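Local coordinates for GH3 beta-N-acetylglucosaminidase (Paenibacillaceae, PDB 6K5J), which hydrolyses terminal beta-linked N-acetylglucosamine residues as a glycoside hydrolase of family 3, at residues E323-I326 and D327-V330; A509-A512 and L513-L517; E167-R170 and G171-A175; A60-S63 and A64-Q67. All coordinates share one frame; numbering follows the deposited sequence.

Interaction 1. Residues E323-I326 and D327-V330; sequences EERI and DRSV
The Arg328 guanidinium has the CD methylene of Arg325 over one face, offset toward the rim, and the Glu324 carboxylate at its edge. CD of Arg325 stands 3.4 Å from NH1 of Arg328. The carboxylate is nearly coplanar with the guanidinium, the planes 24° apart. Arg328 holds it side-on with two nitrogens. NH2 reaches OE1 of Glu324 at 2.7 Å, on the syn lone pair, and NE reaches OE2 of Glu324 at 2.9 Å. Glu324 bends back to this place at its second torsion (chi2 -82°). The Arg325 guanidinium has Ser329 at its edge: NH1 donates in plane to OG of Ser329 over 2.7 Å, in a nearly straight bond. This is i to i+4 pairing along the first turns of helix 323-339, in the family 3 N-terminal domain, which is of the TIM-barrel clan. Asp294 is the stronger partner of Ser329 OG, and Val289 O takes NH2 of Arg325. The two arginines cross at about a right angle, NE of Arg325 3.8 Å from NH1 of Arg328. Glu252 forms a salt bridge with that NH1 and probably offsets the repulsion of like charges. A leucine in place of Arg328 would probably leave both Glu324 and Glu252 without this cationic mate. On another side of the helix, CG2 of Ile326 meets CG2 of Val330 at 4.2 Å.

Interaction 2. Residues A509-A512 and L513-L517; sequences AMRA and LALVL
Arg511 and Leu515 meet one turn apart on helix 507-517. The Arg511 chain leaves CB with CG anti to the backbone N (chi1 174°) and runs straight from CG to NE. CB and CD carry the chain outward; CG of Arg511 passes 4.2 Å from CD1 of Leu515. NE makes a long, weak ion pair with Glu366. CZ of Arg511 comes 3.7 Å from CD1 of Leu515. NH1 of Arg511 lies closer to CD1 of Leu515, at 3.5 Å. NH2 of Arg511 is farther off, at 4.0 Å from CD1 of Leu515. The methyl therefore sits over one face of the guanidinium, displaced toward its rim. It covers that face without competing for the N-H groups, which lie in the plane. NH1 makes its salt bridge with Glu370. Leu515 also bends over the backbone, its CG 3.3 Å from O of Arg511. On another side of the helix, Met510 and Leu513 run side by side. The Met510 chain folds at its second and third torsions, which brings CE to 4.0 Å from CD2 of Leu513. Leu513 also packs on Ala482, and Met510 on Trp416. Four backbone bonds join the two segments, among them Leu515 N to Arg511 O at 3.0 Å. The apolar side thus faces strand 478-483 and helix 413-419, while Arg511 reaches toward helix 359-372. This is a largely buried helix packed on the mixed six-stranded sheet of the C-terminal part of the chain, an alpha/beta arrangement.

Interaction 3. Residues E167-R170 and G171-A175; sequences EAVR and GFQDA
Val169 and Gln173 lie side by side on the packed side of helix 158-174. CG1 of Val169 meets CD of Gln173 at 3.8 Å, and NE2 of Gln173 is just as near. The Gln173 chain is extended beyond CG (chi2 175°), which lays its amide along the valine. Both ends of that amide are used: OE1 accepts from Asp225 N and NE2 donates to Gly223 O. An alanine in place of Gln173 would probably leave those two backbone groups without their mates and open a gap beside Val169. Val169 also packs on Ala179 and Val181 of strand 178-184. Phe172 is buried too. Its CD2 lies 3.2 Å from O of Ala168, and its ring packs on Ala118 and Ile121 of helix 111-127. The looser, solvent side is polar. Arg170 takes the Glu167 carboxylate side-on, NH2 to OE1 of Glu167 at 2.8 Å and NE to OE2 of Glu167 at 3.0 Å. Both oxygens are met on the syn side. Arg170 holds Asp174 more slackly. Its carboxylate is turned 76° from the guanidinium, and OD2 of Asp174 is 3.4 Å from NH1 of Arg170. A water bridges the two, accepting from NH1 of Arg170 and donating to OD2 of Asp174. Tyr115 OH, bonded to that OD2, is the strongest polar partner of Asp174. The three charged residues form a network in which the arginine spans two acids. Its positive charge is probably well balanced there, with the firmer hold on Glu167 and a partly hydrated one on Asp174.

Interaction 4. Residues A60-S63 and A64-Q67; sequences AKLS and AELQ
Four successive i to i+4 backbone bonds join residues 60-63 to 64-67 in helix 56-72, from Ala64 N to Ala60 O at 3.1 Å through Gln67 N to Ser63 O at 3.0 Å. Leu62 carries the side-chain contact. Its CG stands anti to the backbone N (chi1 171°), which swings CD1 forward along the helix. There CD1 meets CG of Leu66 at 4.2 Å, and both leucines pack on Tyr48. The same CD1 of Leu62 lies 4.1 Å from OE1 of Glu65, whose extended chain crosses the leucine at a slant. That oxygen accepts a hydrogen bond from Ala30 N. One residue further on, CG of Gln67 lies 3.2 Å from O of Ser63. The Gln67 chain bends at chi2, and NE2 donates to Leu78 O. OG of Ser63 bonds to Tyr48 and to Leu128 O. The helix links strands 45-47 and 79-81 in a beta-alpha-beta crossover, and Ser63 and Gln67 both touch Ile80 of the second strand. No side-chain hydrogen bond or salt bridge joins the segments. The leucines meet through carbon, and Ser63, Glu65 and Gln67 bond to other parts of the fold. The polar chemistry therefore ties helix to surroundings more than turn to turn.

Overall arrangement
All four contacts are one turn to the next within a helix, and each is on a different helix. Interactions 1, 3 and 4 belong to the family 3 N-terminal domain. Interaction 2 is on the sheet of the C-terminal part, across the chain's centre from interaction 1, about 52 Å between centres. Interaction 2 is the most buried and mainly apolar. The others are partly buried. Interactions 1 and 3 share a chemistry: an arginine grips a glutamate side-on near the surface, four residues apart in interaction 1, three in interaction 3, where Asp174 extends the pair. Interactions 2 and 4 have no salt bridge between segments. Interactions 3 and 4 lie nearest, about 13 Å between closest atoms; none of the four touch.

Interaction 1. Residues E323-I326 and D327-V330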
loop_
_atom_site.group_PDB
_atom_site.type_symbol
_atom_site.label_atom_id
_atom_site.label_comp_id
_atom_site.label_asym_id
_atom_site.label_seq_id
_atom_site.Cartn_x
_atom_site.Cartn_y
_atom_site.Cartn_z
ATOM N N GLU A 323 23.371 -22.358 -13.970
ATOM C CA GLU A 323 23.347 -21.416 -15.081
ATOM C C GLU A 323 21.946 -21.279 -15.660
ATOM O O GLU A 323 21.488 -20.164 -15.933
ATOM C CB GLU A 323 24.330 -21.867 -16.162
ATOM C CG GLU A 323 24.242 -21.045 -17.447
ATOM C CD GLU A 323 25.351 -21.383 -18.431
ATOM O OE1 GLU A 323 26.063 -22.385 -18.202
ATOM O OE2 GLU A 323 25.512 -20.641 -19.425
ATOM N N GLU A 324 21.257 -22.408 -15.875
ATOM C CA GLU A 324 19.884 -22.347 -16.370
ATOM C C GLU A 324 18.990 -21.562 -15.413
ATOM O O GLU A 324 18.155 -20.761 -15.847
ATOM C CB GLU A 324 19.334 -23.762 -16.585
ATOM C CG GLU A 324 17.891 -23.827 -17.120
ATOM C CD GLU A 324 16.815 -23.680 -16.039
ATOM O OE1 GLU A 324 17.040 -24.089 -14.872
ATOM O OE2 GLU A 324 15.734 -23.148 -16.363
ATOM N N ARG A 325 19.147 -21.789 -14.109
ATOM C CA ARG A 325 18.294 -21.122 -13.131
ATOM C C ARG A 325 18.401 -19.608 -13.248
ATOM O O ARG A 325 17.383 -18.907 -13.298
ATOM C CB ARG A 325 18.650 -21.587 -11.719
ATOM C CG ARG A 325 17.817 -20.932 -10.630
ATOM C CD ARG A 325 16.325 -21.275 -10.738
ATOM N NE ARG A 325 15.553 -20.416 -9.839
ATOM C CZ ARG A 325 15.174 -19.179 -10.146
ATOM N NH1 ARG A 325 15.468 -18.674 -11.334
ATOM N NH2 ARG A 325 14.493 -18.448 -9.269
ATOM N N ILE A 326 19.630 -19.089 -13.329
ATOM C CA ILE A 326 19.835 -17.649 -13.475
ATOM C C ILE A 326 19.215 -17.141 -14.768
ATOM O O ILE A 326 18.528 -16.108 -14.781
ATOM C CB ILE A 326 21.335 -17.310 -13.422
ATOM C CG1 ILE A 326 21.897 -17.604 -12.033
ATOM C CG2 ILE A 326 21.533 -15.852 -13.766
ATOM C CD1 ILE A 326 21.604 -16.506 -11.014
ATOM N N ASP A 327 19.481 -17.837 -15.883
ATOM C CA ASP A 327 18.901 -17.443 -17.168
ATOM C C ASP A 327 17.378 -17.469 -17.130
ATOM O O ASP A 327 16.734 -16.680 -17.824
ATOM C CB ASP A 327 19.381 -18.364 -18.298
ATOM C CG ASP A 327 20.853 -18.190 -18.632
ATOM O OD1 ASP A 327 21.419 -17.108 -18.378
ATOM O OD2 ASP A 327 21.441 -19.149 -19.182
ATOM N N ARG A 328 16.793 -18.404 -16.377
ATOM C CA ARG A 328 15.340 -18.474 -16.261
ATOM C C ARG A 328 14.769 -17.159 -15.732
ATOM O O ARG A 328 13.843 -16.594 -16.323
ATOM C CB ARG A 328 14.947 -19.647 -15.359
ATOM C CG ARG A 328 13.511 -20.124 -15.503
ATOM C CD ARG A 328 13.117 -21.036 -14.334
ATOM N NE ARG A 328 14.065 -22.138 -14.183
ATOM C CZ ARG A 328 14.198 -22.868 -13.079
ATOM N NH1 ARG A 328 13.431 -22.624 -12.028
ATOM N NH2 ARG A 328 15.104 -23.839 -13.024
ATOM N N SER A 329 15.323 -16.650 -14.622
ATOM C CA SER A 329 14.843 -15.378 -14.072
ATOM C C SER A 329 15.170 -14.211 -14.985
ATOM O O SER A 329 14.342 -13.314 -15.173
ATOM C CB SER A 329 15.432 -15.121 -12.681
ATOM O OG SER A 329 14.924 -16.037 -11.732
ATOM N N VAL A 330 16.386 -14.174 -15.529
ATOM C CA VAL A 330 16.744 -13.092 -16.448
ATOM C C VAL A 330 15.764 -13.039 -17.611
ATOM O O VAL A 330 15.337 -11.959 -18.035
ATOM C CB VAL A 330 18.196 -13.264 -16.937
ATOM C CG1 VAL A 330 18.480 -12.337 -18.122
ATOM C CG2 VAL A 330 19.176 -12.992 -15.795
#

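Interaction 2. Residues A509-A512 and L513-L517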
loop_
_atom_site.group_PDB
_atom_site.type_symbol
_atom_site.label_atom_id
_atom_site.label_comp_id
_atom_site.label_asym_id
_atom_site.label_seq_id
_atom_site.Cartn_x
_atom_site.Cartn_y
_atom_site.Cartn_z
ATOM N N ALA A 509 -12.117 11.434 0.644
ATOM C CA ALA A 509 -12.863 10.732 1.685
ATOM C C ALA A 509 -13.399 11.713 2.718
ATOM O O ALA A 509 -14.518 11.555 3.213
ATOM C CB ALA A 509 -11.981 9.678 2.367
ATOM N N MET A 510 -12.626 12.748 3.035
ATOM C CA MET A 510 -13.100 13.721 4.008
ATOM C C MET A 510 -14.168 14.627 3.412
ATOM O O MET A 510 -15.086 15.052 4.128
ATOM C CB MET A 510 -11.916 14.521 4.555
ATOM C CG MET A 510 -10.919 13.660 5.370
ATOM S SD MET A 510 -11.664 12.811 6.799
ATOM C CE MET A 510 -12.061 11.165 6.150
ATOM N N ARG A 511 -14.081 14.916 2.112
ATOM C CA ARG A 511 -15.154 15.652 1.443
ATOM C C ARG A 511 -16.454 14.868 1.499
ATOM O O ARG A 511 -17.497 15.408 1.875
ATOM C CB ARG A 511 -14.774 15.960 -0.005
ATOM C CG ARG A 511 -15.911 16.607 -0.833
ATOM C CD ARG A 511 -15.523 16.742 -2.321
ATOM N NE ARG A 511 -16.645 17.230 -3.127
ATOM C CZ ARG A 511 -17.603 16.463 -3.637
ATOM N NH1 ARG A 511 -17.586 15.148 -3.441
ATOM N NH2 ARG A 511 -18.585 17.017 -4.352
ATOM N N ALA A 512 -16.398 13.579 1.145
ATOM C CA ALA A 512 -17.590 12.740 1.160
ATOM C C ALA A 512 -18.137 12.600 2.572
ATOM O O ALA A 512 -19.354 12.638 2.785
ATOM C CB ALA A 512 -17.265 11.366 0.570
ATOM N N LEU A 513 -17.246 12.433 3.551
ATOM C CA LEU A 513 -17.694 12.338 4.933
ATOM C C LEU A 513 -18.426 13.604 5.359
ATOM O O LEU A 513 -19.465 13.533 6.023
ATOM C CB LEU A 513 -16.498 12.076 5.844
ATOM C CG LEU A 513 -16.778 12.076 7.339
ATOM C CD1 LEU A 513 -17.776 10.958 7.692
ATOM C CD2 LEU A 513 -15.464 11.888 8.072
ATOM N N ALA A 514 -17.892 14.775 4.995
ATOM C CA ALA A 514 -18.571 16.026 5.315
ATOM C C ALA A 514 -19.948 16.079 4.671
ATOM O O ALA A 514 -20.922 16.507 5.304
ATOM C CB ALA A 514 -17.724 17.221 4.861
ATOM N N LEU A 515 -20.053 15.646 3.411
ATOM C CA LEU A 515 -21.349 15.667 2.735
ATOM C C LEU A 515 -22.352 14.743 3.423
ATOM O O LEU A 515 -23.547 15.041 3.469
ATOM C CB LEU A 515 -21.189 15.277 1.265
ATOM C CG LEU A 515 -20.362 16.239 0.398
ATOM C CD1 LEU A 515 -20.016 15.594 -0.928
ATOM C CD2 LEU A 515 -21.093 17.555 0.163
ATOM N N VAL A 516 -21.889 13.604 3.940
ATOM C CA VAL A 516 -22.786 12.710 4.673
ATOM C C VAL A 516 -23.256 13.370 5.966
ATOM O O VAL A 516 -24.459 13.408 6.266
ATOM C CB VAL A 516 -22.092 11.366 4.953
ATOM C CG1 VAL A 516 -22.862 10.577 6.032
ATOM C CG2 VAL A 516 -21.965 10.554 3.679
ATOM N N LEU A 517 -22.307 13.885 6.757
ATOM C CA LEU A 517 -22.610 14.448 8.068
ATOM C C LEU A 517 -23.501 15.678 7.984
ATOM O O LEU A 517 -24.208 15.982 8.950
ATOM C CB LEU A 517 -21.308 14.812 8.792
ATOM C CG LEU A 517 -20.360 13.663 9.111
ATOM C CD1 LEU A 517 -19.095 14.164 9.815
ATOM C CD2 LEU A 517 -21.084 12.621 9.951
#

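Interaction 3. Residues E167-R170 and G171-A175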
loop_
_atom_site.group_PDB
_atom_site.type_symbol
_atom_site.label_atom_id
_atom_site.label_comp_id
_atom_site.label_asym_id
_atom_site.label_seq_id
_atom_site.Cartn_x
_atom_site.Cartn_y
_atom_site.Cartn_z
ATOM N N GLU A 167 -9.300 -5.887 -11.663
ATOM C CA GLU A 167 -9.517 -4.644 -12.392
ATOM C C GLU A 167 -8.441 -3.613 -12.074
ATOM O O GLU A 167 -8.070 -2.822 -12.949
ATOM C CB GLU A 167 -10.910 -4.096 -12.083
ATOM C CG GLU A 167 -12.005 -4.794 -12.919
ATOM C CD GLU A 167 -11.752 -4.627 -14.413
ATOM O OE1 GLU A 167 -12.068 -3.542 -14.938
ATOM O OE2 GLU A 167 -11.225 -5.559 -15.061
ATOM N N ALA A 168 -7.935 -3.595 -10.836
ATOM C CA ALA A 168 -6.815 -2.708 -10.527
ATOM C C ALA A 168 -5.580 -3.093 -11.330
ATOM O O ALA A 168 -4.882 -2.221 -11.864
ATOM C CB ALA A 168 -6.512 -2.726 -9.025
ATOM N N VAL A 169 -5.286 -4.393 -11.408
ATOM C CA VAL A 169 -4.188 -4.875 -12.254
ATOM C C VAL A 169 -4.346 -4.357 -13.676
ATOM O O VAL A 169 -3.393 -3.847 -14.282
ATOM C CB VAL A 169 -4.124 -6.413 -12.237
ATOM C CG1 VAL A 169 -3.157 -6.905 -13.324
ATOM C CG2 VAL A 169 -3.673 -6.906 -10.865
ATOM N N ARG A 170 -5.551 -4.499 -14.235
ATOM C CA ARG A 170 -5.783 -4.059 -15.611
ATOM C C ARG A 170 -5.610 -2.547 -15.760
ATOM O O ARG A 170 -5.052 -2.076 -16.758
ATOM C CB ARG A 170 -7.177 -4.486 -16.068
ATOM C CG ARG A 170 -7.421 -4.320 -17.568
ATOM C CD ARG A 170 -8.706 -5.032 -18.002
ATOM N NE ARG A 170 -9.895 -4.362 -17.486
ATOM C CZ ARG A 170 -10.491 -3.337 -18.084
ATOM N NH1 ARG A 170 -10.003 -2.858 -19.225
ATOM N NH2 ARG A 170 -11.570 -2.789 -17.542
ATOM N N GLY A 171 -6.095 -1.768 -14.790
ATOM C CA GLY A 171 -5.912 -0.321 -14.865
ATOM C C GLY A 171 -4.452 0.096 -14.826
ATOM O O GLY A 171 -4.033 0.993 -15.564
ATOM N N PHE A 172 -3.655 -0.541 -13.956
ATOM C CA PHE A 172 -2.218 -0.264 -13.935
ATOM C C PHE A 172 -1.579 -0.642 -15.270
ATOM O O PHE A 172 -0.846 0.154 -15.869
ATOM C CB PHE A 172 -1.522 -1.036 -12.805
ATOM C CG PHE A 172 -1.831 -0.533 -11.413
ATOM C CD1 PHE A 172 -1.811 0.823 -11.114
ATOM C CD2 PHE A 172 -2.114 -1.436 -10.396
ATOM C CE1 PHE A 172 -2.082 1.266 -9.836
ATOM C CE2 PHE A 172 -2.410 -1.002 -9.102
ATOM C CZ PHE A 172 -2.398 0.350 -8.828
ATOM N N GLN A 173 -1.836 -1.861 -15.746
ATOM C CA GLN A 173 -1.107 -2.340 -16.921
ATOM C C GLN A 173 -1.597 -1.680 -18.208
ATOM O O GLN A 173 -0.798 -1.466 -19.124
ATOM C CB GLN A 173 -1.174 -3.870 -16.984
ATOM C CG GLN A 173 -0.306 -4.465 -15.862
ATOM C CD GLN A 173 -0.356 -5.971 -15.705
ATOM O OE1 GLN A 173 0.342 -6.517 -14.849
ATOM N NE2 GLN A 173 -1.163 -6.647 -16.511
ATOM N N ASP A 174 -2.882 -1.307 -18.278
ATOM C CA ASP A 174 -3.379 -0.521 -19.407
ATOM C C ASP A 174 -2.643 0.806 -19.525
ATOM O O ASP A 174 -2.456 1.318 -20.634
ATOM C CB ASP A 174 -4.885 -0.259 -19.268
ATOM C CG ASP A 174 -5.733 -1.423 -19.742
ATOM O OD1 ASP A 174 -5.166 -2.407 -20.254
ATOM O OD2 ASP A 174 -6.973 -1.360 -19.592
ATOM N N ALA A 175 -2.209 1.370 -18.400
ATOM C CA ALA A 175 -1.482 2.632 -18.390
ATOM C C ALA A 175 0.016 2.453 -18.593
ATOM O O ALA A 175 0.758 3.439 -18.537
ATOM C CB ALA A 175 -1.736 3.380 -17.078
HETATM O O HOH W 1 -7.732 -3.697 -20.920
#

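Interaction 4. Residues A60-S63 and A64-Q67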
loop_
_atom_site.group_PDB
_atom_site.type_symbol
_atom_site.label_atom_id
_atom_site.label_comp_id
_atom_site.label_asym_id
_atom_site.label_seq_id
_atom_site.Cartn_x
_atom_site.Cartn_y
_atom_site.Cartn_z
ATOM N N ALA A 60 10.108 12.901 -12.897
ATOM C CA ALA A 60 10.296 12.581 -14.309
ATOM C C ALA A 60 11.747 12.785 -14.729
ATOM O O ALA A 60 12.321 11.955 -15.449
ATOM C CB ALA A 60 9.356 13.437 -15.165
ATOM N N LYS A 61 12.363 13.884 -14.284
ATOM C CA LYS A 61 13.778 14.104 -14.576
ATOM C C LYS A 61 14.643 12.999 -13.989
ATOM O O LYS A 61 15.596 12.534 -14.629
ATOM C CB LYS A 61 14.234 15.448 -14.014
ATOM C CG LYS A 61 14.062 16.634 -14.926
ATOM C CD LYS A 61 14.879 17.801 -14.367
ATOM C CE LYS A 61 16.150 17.277 -13.695
ATOM N NZ LYS A 61 17.270 18.273 -13.659
ATOM N N LEU A 62 14.336 12.587 -12.758
ATOM C CA LEU A 62 15.134 11.567 -12.084
ATOM C C LEU A 62 15.026 10.220 -12.790
ATOM O O LEU A 62 16.034 9.533 -12.999
ATOM C CB LEU A 62 14.691 11.457 -10.619
ATOM C CG LEU A 62 15.273 10.288 -9.825
ATOM C CD1 LEU A 62 16.786 10.415 -9.719
ATOM C CD2 LEU A 62 14.623 10.234 -8.439
ATOM N N SER A 63 13.808 9.817 -13.165
ATOM C CA SER A 63 13.655 8.563 -13.895
ATOM C C SER A 63 14.411 8.596 -15.214
ATOM O O SER A 63 15.078 7.622 -15.580
ATOM C CB SER A 63 12.177 8.255 -14.143
ATOM O OG SER A 63 11.463 8.099 -12.924
ATOM N N ALA A 64 14.323 9.707 -15.943
ATOM C CA ALA A 64 15.031 9.795 -17.216
ATOM C C ALA A 64 16.540 9.767 -17.007
ATOM O O ALA A 64 17.276 9.190 -17.820
ATOM C CB ALA A 64 14.609 11.064 -17.960
ATOM N N GLU A 65 17.017 10.391 -15.921
ATOM C CA GLU A 65 18.441 10.371 -15.599
ATOM C C GLU A 65 18.916 8.957 -15.309
ATOM O O GLU A 65 19.958 8.527 -15.814
ATOM C CB GLU A 65 18.739 11.284 -14.400
ATOM C CG GLU A 65 20.239 11.341 -14.045
ATOM C CD GLU A 65 20.550 12.130 -12.776
ATOM O OE1 GLU A 65 19.642 12.311 -11.936
ATOM O OE2 GLU A 65 21.715 12.567 -12.615
ATOM N N LEU A 66 18.169 8.217 -14.480
ATOM C CA LEU A 66 18.558 6.843 -14.182
ATOM C C LEU A 66 18.614 5.999 -15.451
ATOM O O LEU A 66 19.535 5.193 -15.629
ATOM C CB LEU A 66 17.589 6.225 -13.164
ATOM C CG LEU A 66 17.637 6.839 -11.757
ATOM C CD1 LEU A 66 16.442 6.380 -10.901
ATOM C CD2 LEU A 66 18.968 6.524 -11.040
ATOM N N GLN A 67 17.629 6.156 -16.335
ATOM C CA GLN A 67 17.637 5.402 -17.583
ATOM C C GLN A 67 18.800 5.818 -18.474
ATOM O O GLN A 67 19.392 4.981 -19.168
ATOM C CB GLN A 67 16.303 5.586 -18.305
ATOM C CG GLN A 67 15.110 5.061 -17.506
ATOM C CD GLN A 67 15.003 3.560 -17.502
ATOM O OE1 GLN A 67 15.933 2.839 -17.908
ATOM N NE2 GLN A 67 13.865 3.062 -17.020
#